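Local coordinates for protein aminopeptidase N (Francisella tularensis subsp. tularensis, PDB 5DLL) that probably helps degrade intracellular peptides as a zinc-dependent aminopeptidase of the M1 family, releasing single amino acids, preferably alanine, from peptide N-termini, at residues A[421-426]-A[430-435]; A[436-439]-A[444-447]; A[773-778]-A[813-818]; A[800-805]-A[839-844]. One frame throughout, in Å; residues are numbered along the deposited sequence.

In the fold
The four contacts fall into two pairs on opposite sides of the chain's centre. Interactions 1 and 2 touch each other in the catalytic M1 domain and share helix 430-439; interactions 3 and 4 lie in the C-terminal helical domain and share helix 800-815, without touching. In each pair one contact is at the surface and the other buried. The surface contacts, 1 and 3, are partly polar: a water joins three groups in interaction 1, while a weak lysine-to-carbonyl bond accompanies apolar packing in interaction 3. The buried contacts, 2 and 4, each turn on one aromatic ring, Phe445 beside a helix backbone and Tyr802 against two methionines of a neighbouring helix.

Interaction 1: A[421-426]-A[430-435]; sequences ERHDGQ and CDDFVN
The His423 ring faces the helix of Asp432 with its NE2 corner, 3.7 Å from Asp432 CB, the ring and carboxylate planes standing 50° apart. One face of this imidazole is covered within its own segment by Arg422 CB, which sits 3.4 Å above the plane over the ring centre. Two groups lie at the edge in the ring plane: the Gln426 amide carbon and a water. The guanidinium of Arg422 meets the other helix obliquely, NH1 3.6 Å from Asn435 C.

The two segments are joined through the water. It accepts from Arg422 NH1 at 2.8 Å, donates to Asp432 O at 2.9 Å, and has His423 NE2 as a third partner at 2.8 Å. The other ring nitrogen, ND1, donates to Gln426 OE1 (2.8 Å, 154° at the hydrogen), so both ring nitrogens have partners, which would restrain the ring's rotation. Arg422 reaches the water because its chain is extended from CG to NE; its NH2 forms a salt bridge with Asp439 one turn further along. The Asp432 carboxylate turns elsewhere, OD2 accepting from Thr429 N at the helix start, and Asn435 OD1 accepts from Lys449.

The contact bridges the corner where the chain leaves the long helix 390-423 through a type II turn from His423 to Gln426 and, after the short strand 427-428, helix 430-439 begins. Asp432 and Asn435 line its outer side, while Phe433 points inward against helices 328-346 and 390-423.

Interaction 2: A[436-439]-A[444-447]; sequences AMAD and DFSL
Phe445 lies against Ala438 in the last turn of helix 430-439, where the M1 catalytic domain, of the thermolysin-like metallopeptidase clan, leaves the helix and doubles back through a loop toward helix 450-453. At the root of the side chain, CB packs on Val434, one turn earlier on the same helix. With chi1 at -69° CG stands beside the backbone N, which sends the ring toward the helix. CD2 is the atom that enters the contact, 3.5 Å from both the CA and the CB of Ala438. The next atom, CE2, is 3.7 Å from Ala438 CA and 3.9 Å from Met437 O. The ring therefore meets the helix along its CD2-CE2 side, with Met437 O and Ala438 N lying at the edge near the ring plane.

The small methyl of Ala438 lets the aromatic come this close to the helix backbone, and the contact is apolar apart from the carbonyl at the ring edge. That carbonyl also accepts a hydrogen bond from Asn441 ND2, just past the helix end. Phe445 touches Leu407 of helix 390-423 as well. Met437 turns the end of its side chain from the loop toward Ile403, Leu407 and Phe412, so the same long helix lines both neighbours. The nearest side-chain atom of Met437, CB, is 4.8 Å from Phe445 CE2.

Interaction 3: A[773-778]-A[813-818]; sequences NPKNPN and DKFNHQ
Phe815 fits against Pro774 and Lys775, and these three side chains make up the close part of the contact. Both partners come from the same side of the ring plane, Pro774 at CE2 and Lys775 at the CB end. The ring meets the proline obliquely, CE2 standing 3.9 Å from Pro774 CG. The aliphatic chain of Lys775 crosses the root of the phenylalanine at a slant, with CD 3.7 Å from Phe815 CB. Lys775 CG is anti to its own N (chi1 -168°) and the chain bends at chi2, which swings the amine over to the second segment. The beta turn from Asn773 to Asn776 presents this pair: Asn773 OD1 accepts from Lys775 N at 3.1 Å, on a lone pair in the carbonyl plane, forming an Asx turn that engages the lysine's own backbone N.

The outer side is looser. Phe815 and Lys775 are exposed, and the polar link between the segments, Lys775 NZ to Phe815 O at 3.3 Å, is weak. Each segment then enters a helix of the C-terminal helical domain. Asn776 caps helix 777-788 with a weak bond to Asn778 N; at the start of helix 817-824 Asn816 OD1 accepts from Gln818 N at 3.0 Å, the donor tilted from the carbonyl plane. Pro777 packs on Val819 between the two helices.

The chemistry is thus that of a surface join between helix-linking turns: a long amine-carbonyl bond at an exposed site probably adds little beside the apolar packing of proline, lysine chain and phenyl ring.

Interaction 4: A[800-805]-A[839-844]; sequences LGYAFM and AMMKNA
Tyr802 is the bump of this contact, projecting from helix 800-815 into a hollow on helix 835-849 formed by Met840, Met841 and Ala844. The helices belong to the ARM-like C-terminal domain and run nearly parallel here: the axes of the two short segments approach to 9.0 Å and cross at -17°. With chi1 at -54° the tyrosine's CG stands beside the backbone N, which directs the ring toward Met840 and Met841.

Met841 CG lies over one ring face, offset toward the rim. It is 3.9 Å from the centroid of the Tyr802 ring and 19° off the normal, a CH-pi contact, and the extended chain beyond it carries CE along to the phenol end, 3.4 Å from Tyr802 CE1. The sulfur sits obliquely, 5.0 Å from the centroid, in a Met-aromatic contact. Met840 closes another side of the hollow, its side chain crossing the tyrosine at about a right angle with CB against CD2.

Beyond the two segments, Tyr794 meets the tyrosine ring edge-to-face, and Met841 also touches Trp830 and Tyr833. The buried phenol is satisfied by His795, whose ND1 is hydrogen-bonded to Tyr802 OH. At the other end of the hollow, the Ala844 methyl, CB, rests 3.7 Å from Tyr802 O.

Interaction 1: A[421-426]-A[430-435]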
loop_
_atom_site.group_PDB
_atom_site.type_symbol
_atom_site.label_atom_id
_atom_site.label_comp_id
_atom_site.label_asym_id
_atom_site.label_seq_id
_atom_site.Cartn_x
_atom_site.Cartn_y
_atom_site.Cartn_z
ATOM N N GLU A 421 15.397 -6.178 -21.762
ATOM C CA GLU A 421 16.063 -6.320 -23.064
ATOM C C GLU A 421 15.104 -5.997 -24.219
ATOM O O GLU A 421 15.450 -5.254 -25.135
ATOM C CB GLU A 421 16.667 -7.728 -23.228
ATOM C CG GLU A 421 17.999 -7.926 -22.500
ATOM C CD GLU A 421 18.413 -9.391 -22.323
ATOM O OE1 GLU A 421 17.680 -10.309 -22.755
ATOM O OE2 GLU A 421 19.490 -9.629 -21.736
ATOM N N ARG A 422 13.896 -6.545 -24.164
ATOM C CA ARG A 422 12.885 -6.267 -25.181
ATOM C C ARG A 422 12.355 -4.839 -25.106
ATOM O O ARG A 422 12.224 -4.161 -26.131
ATOM C CB ARG A 422 11.697 -7.224 -25.034
ATOM C CG ARG A 422 11.981 -8.649 -25.461
ATOM C CD ARG A 422 10.772 -9.541 -25.235
ATOM N NE ARG A 422 10.993 -10.884 -25.764
ATOM C CZ ARG A 422 10.196 -11.929 -25.557
ATOM N NH1 ARG A 422 9.095 -11.818 -24.819
ATOM N NH2 ARG A 422 10.506 -13.101 -26.091
ATOM N N HIS A 423 12.057 -4.388 -23.888
ATOM C CA HIS A 423 11.153 -3.262 -23.689
ATOM C C HIS A 423 11.728 -2.036 -22.972
ATOM O O HIS A 423 10.965 -1.204 -22.483
ATOM C CB HIS A 423 9.909 -3.754 -22.939
ATOM C CG HIS A 423 9.242 -4.930 -23.581
ATOM N ND1 HIS A 423 8.956 -4.980 -24.929
ATOM C CD2 HIS A 423 8.782 -6.091 -23.056
ATOM C CE1 HIS A 423 8.360 -6.125 -25.209
ATOM N NE2 HIS A 423 8.240 -6.816 -24.089
ATOM N N ASP A 424 13.049 -1.894 -22.916
ATOM C CA ASP A 424 13.635 -0.644 -22.419
ATOM C C ASP A 424 13.206 0.492 -23.357
ATOM O O ASP A 424 13.337 0.379 -24.575
ATOM C CB ASP A 424 15.165 -0.740 -22.324
ATOM C CG ASP A 424 15.810 0.530 -21.768
ATOM O OD1 ASP A 424 15.122 1.330 -21.111
ATOM O OD2 ASP A 424 17.021 0.727 -21.988
ATOM N N GLY A 425 12.672 1.567 -22.783
ATOM C CA GLY A 425 12.134 2.684 -23.560
ATOM C C GLY A 425 10.881 2.327 -24.346
ATOM O O GLY A 425 10.693 2.811 -25.459
ATOM N N GLN A 426 10.030 1.477 -23.771
ATOM C CA GLN A 426 8.761 1.084 -24.392
ATOM C C GLN A 426 7.624 1.125 -23.377
ATOM O O GLN A 426 7.829 0.903 -22.185
ATOM C CB GLN A 426 8.848 -0.319 -24.997
ATOM C CG GLN A 426 9.521 -0.365 -26.360
ATOM C CD GLN A 426 9.483 -1.746 -26.999
ATOM O OE1 GLN A 426 8.853 -2.678 -26.487
ATOM N NE2 GLN A 426 10.166 -1.882 -28.129
ATOM N N CYS A 430 0.410 -6.012 -19.989
ATOM C CA CYS A 430 0.512 -7.122 -19.046
ATOM C C CYS A 430 0.882 -8.429 -19.757
ATOM O O CYS A 430 1.558 -9.284 -19.181
ATOM C CB CYS A 430 -0.817 -7.308 -18.298
ATOM S SG CYS A 430 -1.269 -5.972 -17.154
ATOM N N ASP A 431 0.428 -8.584 -21.000
ATOM C CA ASP A 431 0.780 -9.750 -21.811
ATOM C C ASP A 431 2.254 -9.750 -22.208
ATOM O O ASP A 431 2.867 -10.812 -22.295
ATOM C CB ASP A 431 -0.113 -9.850 -23.056
ATOM C CG ASP A 431 -1.437 -10.553 -22.773
ATOM O OD1 ASP A 431 -2.006 -10.354 -21.674
ATOM O OD2 ASP A 431 -1.905 -11.313 -23.650
ATOM N N ASP A 432 2.824 -8.568 -22.445
ATOM C CA ASP A 432 4.255 -8.457 -22.761
ATOM C C ASP A 432 5.156 -8.936 -21.608
ATOM O O ASP A 432 6.228 -9.496 -21.845
ATOM C CB ASP A 432 4.623 -7.015 -23.146
ATOM C CG ASP A 432 4.007 -6.579 -24.470
ATOM O OD1 ASP A 432 4.082 -7.343 -25.456
ATOM O OD2 ASP A 432 3.459 -5.455 -24.527
ATOM N N PHE A 433 4.718 -8.713 -20.370
ATOM C CA PHE A 433 5.471 -9.133 -19.189
ATOM C C PHE A 433 5.463 -10.648 -19.056
ATOM O O PHE A 433 6.501 -11.263 -18.820
ATOM C CB PHE A 433 4.889 -8.493 -17.921
ATOM C CG PHE A 433 5.562 -8.940 -16.644
ATOM C CD1 PHE A 433 6.782 -8.402 -16.262
ATOM C CD2 PHE A 433 4.968 -9.896 -15.824
ATOM C CE1 PHE A 433 7.401 -8.813 -15.092
ATOM C CE2 PHE A 433 5.580 -10.305 -14.649
ATOM C CZ PHE A 433 6.797 -9.761 -14.280
ATOM N N VAL A 434 4.285 -11.239 -19.220
ATOM C CA VAL A 434 4.124 -12.688 -19.132
ATOM C C VAL A 434 4.902 -13.399 -20.244
ATOM O O VAL A 434 5.467 -14.461 -20.016
ATOM C CB VAL A 434 2.635 -13.089 -19.196
ATOM C CG1 VAL A 434 2.479 -14.605 -19.253
ATOM C CG2 VAL A 434 1.884 -12.525 -17.998
ATOM N N ASN A 435 4.930 -12.811 -21.438
ATOM C CA ASN A 435 5.676 -13.384 -22.558
ATOM C C ASN A 435 7.179 -13.447 -22.279
ATOM O O ASN A 435 7.811 -14.467 -22.536
ATOM C CB ASN A 435 5.415 -12.600 -23.851
ATOM C CG ASN A 435 4.003 -12.789 -24.384
ATOM O OD1 ASN A 435 3.298 -13.733 -24.021
ATOM N ND2 ASN A 435 3.583 -11.886 -25.255
HETATM O O HOH W 1 7.593 -9.535 -24.366
#

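Interaction 2: A[436-439]-A[444-447]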
loop_
_atom_site.group_PDB
_atom_site.type_symbol
_atom_site.label_atom_id
_atom_site.label_comp_id
_atom_site.label_asym_id
_atom_site.label_seq_id
_atom_site.Cartn_x
_atom_site.Cartn_y
_atom_site.Cartn_z
ATOM N N ALA A 436 7.740 -12.365 -21.744
ATOM C CA ALA A 436 9.166 -12.311 -21.393
ATOM C C ALA A 436 9.509 -13.328 -20.305
ATOM O O ALA A 436 10.559 -13.975 -20.338
ATOM C CB ALA A 436 9.543 -10.911 -20.930
ATOM N N MET A 437 8.600 -13.451 -19.346
ATOM C CA MET A 437 8.719 -14.392 -18.236
ATOM C C MET A 437 8.555 -15.836 -18.748
ATOM O O MET A 437 9.214 -16.761 -18.267
ATOM C CB MET A 437 7.642 -14.050 -17.192
ATOM C CG MET A 437 8.045 -14.134 -15.726
ATOM S SD MET A 437 9.481 -13.198 -15.164
ATOM C CE MET A 437 9.252 -11.644 -16.022
ATOM N N ALA A 438 7.676 -16.013 -19.733
ATOM C CA ALA A 438 7.461 -17.309 -20.377
ATOM C C ALA A 438 8.662 -17.704 -21.227
ATOM O O ALA A 438 9.234 -18.776 -21.052
ATOM C CB ALA A 438 6.207 -17.266 -21.246
ATOM N N ASP A 439 9.039 -16.814 -22.141
ATOM C CA ASP A 439 10.051 -17.109 -23.154
ATOM C C ASP A 439 11.465 -17.241 -22.586
ATOM O O ASP A 439 12.251 -18.045 -23.079
ATOM C CB ASP A 439 10.021 -16.044 -24.257
ATOM C CG ASP A 439 8.711 -16.045 -25.047
ATOM O OD1 ASP A 439 8.140 -17.135 -25.274
ATOM O OD2 ASP A 439 8.255 -14.948 -25.446
ATOM N N ASP A 444 5.222 -22.194 -21.333
ATOM C CA ASP A 444 3.951 -21.731 -21.893
ATOM C C ASP A 444 3.012 -21.238 -20.785
ATOM O O ASP A 444 2.487 -22.042 -20.006
ATOM C CB ASP A 444 3.281 -22.859 -22.690
ATOM C CG ASP A 444 2.102 -22.372 -23.522
ATOM O OD1 ASP A 444 2.244 -21.346 -24.223
ATOM O OD2 ASP A 444 1.036 -23.021 -23.485
ATOM N N PHE A 445 2.811 -19.918 -20.731
ATOM C CA PHE A 445 1.900 -19.287 -19.770
ATOM C C PHE A 445 0.658 -18.707 -20.460
ATOM O O PHE A 445 0.244 -17.590 -20.160
ATOM C CB PHE A 445 2.619 -18.165 -19.003
ATOM C CG PHE A 445 3.676 -18.643 -18.043
ATOM C CD1 PHE A 445 3.387 -19.604 -17.084
ATOM C CD2 PHE A 445 4.951 -18.093 -18.070
ATOM C CE1 PHE A 445 4.359 -20.029 -16.192
ATOM C CE2 PHE A 445 5.926 -18.510 -17.180
ATOM C CZ PHE A 445 5.631 -19.479 -16.240
ATOM N N SER A 446 0.061 -19.461 -21.377
ATOM C CA SER A 446 -1.149 -19.005 -22.066
ATOM C C SER A 446 -2.362 -19.043 -21.139
ATOM O O SER A 446 -3.173 -18.117 -21.140
ATOM C CB SER A 446 -1.417 -19.839 -23.324
ATOM O OG SER A 446 -0.576 -19.427 -24.388
ATOM N N LEU A 447 -2.477 -20.115 -20.356
ATOM C CA LEU A 447 -3.587 -20.285 -19.415
ATOM C C LEU A 447 -3.451 -19.345 -18.220
ATOM O O LEU A 447 -4.447 -18.924 -17.628
ATOM C CB LEU A 447 -3.654 -21.731 -18.915
ATOM C CG LEU A 447 -4.964 -22.143 -18.233
ATOM C CD1 LEU A 447 -6.078 -22.347 -19.257
ATOM C CD2 LEU A 447 -4.757 -23.401 -17.408
#

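Interaction 3: A[773-778]-A[813-818]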
loop_
_atom_site.group_PDB
_atom_site.type_symbol
_atom_site.label_atom_id
_atom_site.label_comp_id
_atom_site.label_asym_id
_atom_site.label_seq_id
_atom_site.Cartn_x
_atom_site.Cartn_y
_atom_site.Cartn_z
ATOM N N ASN A 773 -8.919 18.762 17.055
ATOM C CA ASN A 773 -9.410 19.784 16.143
ATOM C C ASN A 773 -10.089 19.067 14.971
ATOM O O ASN A 773 -9.426 18.339 14.230
ATOM C CB ASN A 773 -8.262 20.661 15.639
ATOM C CG ASN A 773 -8.746 21.952 15.009
ATOM O OD1 ASN A 773 -9.685 21.962 14.210
ATOM N ND2 ASN A 773 -8.100 23.054 15.364
ATOM N N PRO A 774 -11.411 19.259 14.805
ATOM C CA PRO A 774 -12.149 18.556 13.748
ATOM C C PRO A 774 -11.844 19.043 12.327
ATOM O O PRO A 774 -12.232 18.381 11.362
ATOM C CB PRO A 774 -13.614 18.831 14.099
ATOM C CG PRO A 774 -13.587 20.131 14.824
ATOM C CD PRO A 774 -12.283 20.172 15.570
ATOM N N LYS A 775 -11.174 20.190 12.207
ATOM C CA LYS A 775 -10.726 20.706 10.913
ATOM C C LYS A 775 -9.505 19.941 10.392
ATOM O O LYS A 775 -9.306 19.845 9.179
ATOM C CB LYS A 775 -10.406 22.203 11.027
ATOM C CG LYS A 775 -10.205 22.928 9.700
ATOM C CD LYS A 775 -11.494 23.044 8.899
ATOM C CE LYS A 775 -11.274 23.750 7.569
ATOM N NZ LYS A 775 -12.508 23.777 6.735
ATOM N N ASN A 776 -8.695 19.407 11.309
ATOM C CA ASN A 776 -7.503 18.635 10.954
ATOM C C ASN A 776 -7.856 17.150 10.761
ATOM O O ASN A 776 -8.151 16.453 11.730
ATOM C CB ASN A 776 -6.432 18.812 12.041
ATOM C CG ASN A 776 -5.090 18.196 11.666
ATOM O OD1 ASN A 776 -4.949 17.537 10.637
ATOM N ND2 ASN A 776 -4.094 18.407 12.517
ATOM N N PRO A 777 -7.814 16.659 9.505
ATOM C CA PRO A 777 -8.294 15.304 9.190
ATOM C C PRO A 777 -7.514 14.168 9.858
ATOM O O PRO A 777 -8.072 13.097 10.105
ATOM C CB PRO A 777 -8.147 15.222 7.665
ATOM C CG PRO A 777 -7.104 16.227 7.322
ATOM C CD PRO A 777 -7.272 17.338 8.311
ATOM N N ASN A 778 -6.236 14.399 10.137
ATOM C CA ASN A 778 -5.402 13.399 10.795
ATOM C C ASN A 778 -5.870 13.135 12.222
ATOM O O ASN A 778 -5.778 12.013 12.717
ATOM C CB ASN A 778 -3.938 13.847 10.791
ATOM C CG ASN A 778 -3.346 13.875 9.395
ATOM O OD1 ASN A 778 -3.257 12.842 8.735
ATOM N ND2 ASN A 778 -2.947 15.056 8.937
ATOM N N ASP A 813 -19.138 17.458 8.675
ATOM C CA ASP A 813 -19.674 17.871 7.378
ATOM C C ASP A 813 -19.712 19.396 7.192
ATOM O O ASP A 813 -19.738 19.887 6.065
ATOM C CB ASP A 813 -21.077 17.290 7.190
ATOM C CG ASP A 813 -21.583 17.436 5.776
ATOM O OD1 ASP A 813 -20.894 16.967 4.848
ATOM O OD2 ASP A 813 -22.678 18.014 5.594
ATOM N N LYS A 814 -19.718 20.138 8.295
ATOM C CA LYS A 814 -19.678 21.598 8.241
ATOM C C LYS A 814 -18.329 22.111 7.726
ATOM O O LYS A 814 -18.278 23.091 6.983
ATOM C CB LYS A 814 -19.972 22.187 9.621
ATOM C CG LYS A 814 -21.360 21.852 10.147
ATOM C CD LYS A 814 -21.632 22.531 11.479
ATOM C CE LYS A 814 -23.047 22.261 11.962
ATOM N NZ LYS A 814 -23.397 23.098 13.142
ATOM N N PHE A 815 -17.248 21.433 8.112
ATOM C CA PHE A 815 -15.887 21.844 7.754
ATOM C C PHE A 815 -15.355 21.117 6.513
ATOM O O PHE A 815 -14.804 21.746 5.609
ATOM C CB PHE A 815 -14.934 21.595 8.929
ATOM C CG PHE A 815 -15.460 22.074 10.259
ATOM C CD1 PHE A 815 -15.585 23.433 10.526
ATOM C CD2 PHE A 815 -15.822 21.165 11.249
ATOM C CE1 PHE A 815 -16.065 23.875 11.750
ATOM C CE2 PHE A 815 -16.303 21.603 12.474
ATOM C CZ PHE A 815 -16.424 22.959 12.725
ATOM N N ASN A 816 -15.522 19.794 6.483
ATOM C CA ASN A 816 -14.966 18.945 5.427
ATOM C C ASN A 816 -15.938 17.821 5.059
ATOM O O ASN A 816 -16.278 16.989 5.902
ATOM C CB ASN A 816 -13.632 18.355 5.904
ATOM C CG ASN A 816 -12.807 17.747 4.779
ATOM O OD1 ASN A 816 -13.336 17.293 3.762
ATOM N ND2 ASN A 816 -11.493 17.726 4.969
ATOM N N HIS A 817 -16.371 17.797 3.799
ATOM C CA HIS A 817 -17.334 16.797 3.319
ATOM C C HIS A 817 -16.680 15.455 3.019
ATOM O O HIS A 817 -17.330 14.417 3.115
ATOM C CB HIS A 817 -18.051 17.269 2.048
ATOM C CG HIS A 817 -18.655 18.635 2.151
ATOM N ND1 HIS A 817 -19.160 19.146 3.328
ATOM C CD2 HIS A 817 -18.850 19.589 1.211
ATOM C CE1 HIS A 817 -19.626 20.363 3.110
ATOM N NE2 HIS A 817 -19.452 20.655 1.834
ATOM N N GLN A 818 -15.408 15.476 2.629
ATOM C CA GLN A 818 -14.693 14.242 2.295
ATOM C C GLN A 818 -14.491 13.425 3.559
ATOM O O GLN A 818 -14.777 12.234 3.583
ATOM C CB GLN A 818 -13.336 14.540 1.645
ATOM C CG GLN A 818 -13.383 15.436 0.410
ATOM C CD GLN A 818 -14.303 14.913 -0.678
ATOM O OE1 GLN A 818 -14.472 13.705 -0.842
ATOM N NE2 GLN A 818 -14.900 15.828 -1.434
#

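Interaction 4: A[800-805]-A[839-844]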
loop_
_atom_site.group_PDB
_atom_site.type_symbol
_atom_site.label_atom_id
_atom_site.label_comp_id
_atom_site.label_asym_id
_atom_site.label_seq_id
_atom_site.Cartn_x
_atom_site.Cartn_y
_atom_site.Cartn_z
ATOM N N LEU A 800 -25.031 3.732 21.680
ATOM C CA LEU A 800 -24.546 5.111 21.832
ATOM C C LEU A 800 -23.323 5.408 20.961
ATOM O O LEU A 800 -23.021 6.570 20.692
ATOM C CB LEU A 800 -24.217 5.408 23.301
ATOM C CG LEU A 800 -25.381 5.327 24.295
ATOM C CD1 LEU A 800 -24.883 5.525 25.718
ATOM C CD2 LEU A 800 -26.471 6.339 23.969
ATOM N N GLY A 801 -22.616 4.361 20.542
ATOM C CA GLY A 801 -21.492 4.500 19.625
ATOM C C GLY A 801 -21.950 4.870 18.229
ATOM O O GLY A 801 -21.296 5.662 17.544
ATOM N N TYR A 802 -23.078 4.302 17.807
ATOM C CA TYR A 802 -23.655 4.623 16.501
ATOM C C TYR A 802 -24.219 6.033 16.502
ATOM O O TYR A 802 -24.113 6.741 15.506
ATOM C CB TYR A 802 -24.745 3.614 16.111
ATOM C CG TYR A 802 -24.276 2.179 16.152
ATOM C CD1 TYR A 802 -23.145 1.781 15.452
ATOM C CD2 TYR A 802 -24.953 1.223 16.900
ATOM C CE1 TYR A 802 -22.696 0.475 15.498
ATOM C CE2 TYR A 802 -24.517 -0.091 16.947
ATOM C CZ TYR A 802 -23.387 -0.457 16.244
ATOM O OH TYR A 802 -22.943 -1.754 16.280
ATOM N N ALA A 803 -24.811 6.438 17.622
ATOM C CA ALA A 803 -25.380 7.779 17.762
ATOM C C ALA A 803 -24.289 8.850 17.823
ATOM O O ALA A 803 -24.428 9.919 17.230
ATOM C CB ALA A 803 -26.269 7.853 18.995
ATOM N N PHE A 804 -23.212 8.565 18.541
ATOM C CA PHE A 804 -22.051 9.451 18.552
ATOM C C PHE A 804 -21.431 9.584 17.158
ATOM O O PHE A 804 -20.908 10.647 16.812
ATOM C CB PHE A 804 -20.997 8.961 19.552
ATOM C CG PHE A 804 -19.670 9.657 19.423
ATOM C CD1 PHE A 804 -19.505 10.955 19.886
ATOM C CD2 PHE A 804 -18.587 9.016 18.829
ATOM C CE1 PHE A 804 -18.285 11.603 19.763
ATOM C CE2 PHE A 804 -17.364 9.657 18.705
ATOM C CZ PHE A 804 -17.212 10.953 19.173
ATOM N N MET A 805 -21.491 8.515 16.367
ATOM C CA MET A 805 -20.953 8.538 15.011
ATOM C C MET A 805 -21.806 9.383 14.053
ATOM O O MET A 805 -21.259 10.117 13.230
ATOM C CB MET A 805 -20.779 7.115 14.471
ATOM C CG MET A 805 -19.898 7.013 13.226
ATOM S SD MET A 805 -18.216 7.668 13.398
ATOM C CE MET A 805 -17.442 6.439 14.444
ATOM N N ALA A 839 -30.282 -2.276 12.832
ATOM C CA ALA A 839 -31.301 -1.228 12.931
ATOM C C ALA A 839 -30.758 0.069 13.531
ATOM O O ALA A 839 -31.109 1.153 13.075
ATOM C CB ALA A 839 -32.491 -1.723 13.741
ATOM N N MET A 840 -29.908 -0.035 14.548
ATOM C CA MET A 840 -29.331 1.156 15.175
ATOM C C MET A 840 -28.336 1.868 14.252
ATOM O O MET A 840 -28.156 3.088 14.343
ATOM C CB MET A 840 -28.690 0.803 16.519
ATOM C CG MET A 840 -29.727 0.471 17.585
ATOM S SD MET A 840 -29.068 0.177 19.236
ATOM C CE MET A 840 -28.434 -1.485 19.065
ATOM N N MET A 841 -27.712 1.101 13.360
ATOM C CA MET A 841 -26.836 1.654 12.328
ATOM C C MET A 841 -27.640 2.384 11.258
ATOM O O MET A 841 -27.240 3.451 10.808
ATOM C CB MET A 841 -26.002 0.542 11.673
ATOM C CG MET A 841 -24.874 0.001 12.538
ATOM S SD MET A 841 -23.939 -1.308 11.718
ATOM C CE MET A 841 -22.938 -1.894 13.072
ATOM N N LYS A 842 -28.762 1.795 10.842
ATOM C CA LYS A 842 -29.639 2.413 9.846
ATOM C C LYS A 842 -30.278 3.689 10.384
ATOM O O LYS A 842 -30.244 4.720 9.722
ATOM C CB LYS A 842 -30.726 1.437 9.389
ATOM C CG LYS A 842 -30.185 0.251 8.609
ATOM C CD LYS A 842 -31.289 -0.539 7.924
ATOM C CE LYS A 842 -31.778 0.156 6.663
ATOM N NZ LYS A 842 -32.527 -0.774 5.777
ATOM N N ASN A 843 -30.859 3.617 11.580
ATOM C CA ASN A 843 -31.364 4.808 12.265
ATOM C C ASN A 843 -30.359 5.951 12.190
ATOM O O ASN A 843 -30.720 7.082 11.871
ATOM C CB ASN A 843 -31.656 4.518 13.739
ATOM C CG ASN A 843 -32.837 3.592 13.939
ATOM O OD1 ASN A 843 -33.536 3.240 12.994
ATOM N ND2 ASN A 843 -33.062 3.186 15.183
ATOM N N ALA A 844 -29.099 5.638 12.478
ATOM C CA ALA A 844 -28.013 6.619 12.429
ATOM C C ALA A 844 -27.751 7.133 11.016
ATOM O O ALA A 844 -27.481 8.315 10.836
ATOM C CB ALA A 844 -26.736 6.035 13.028
#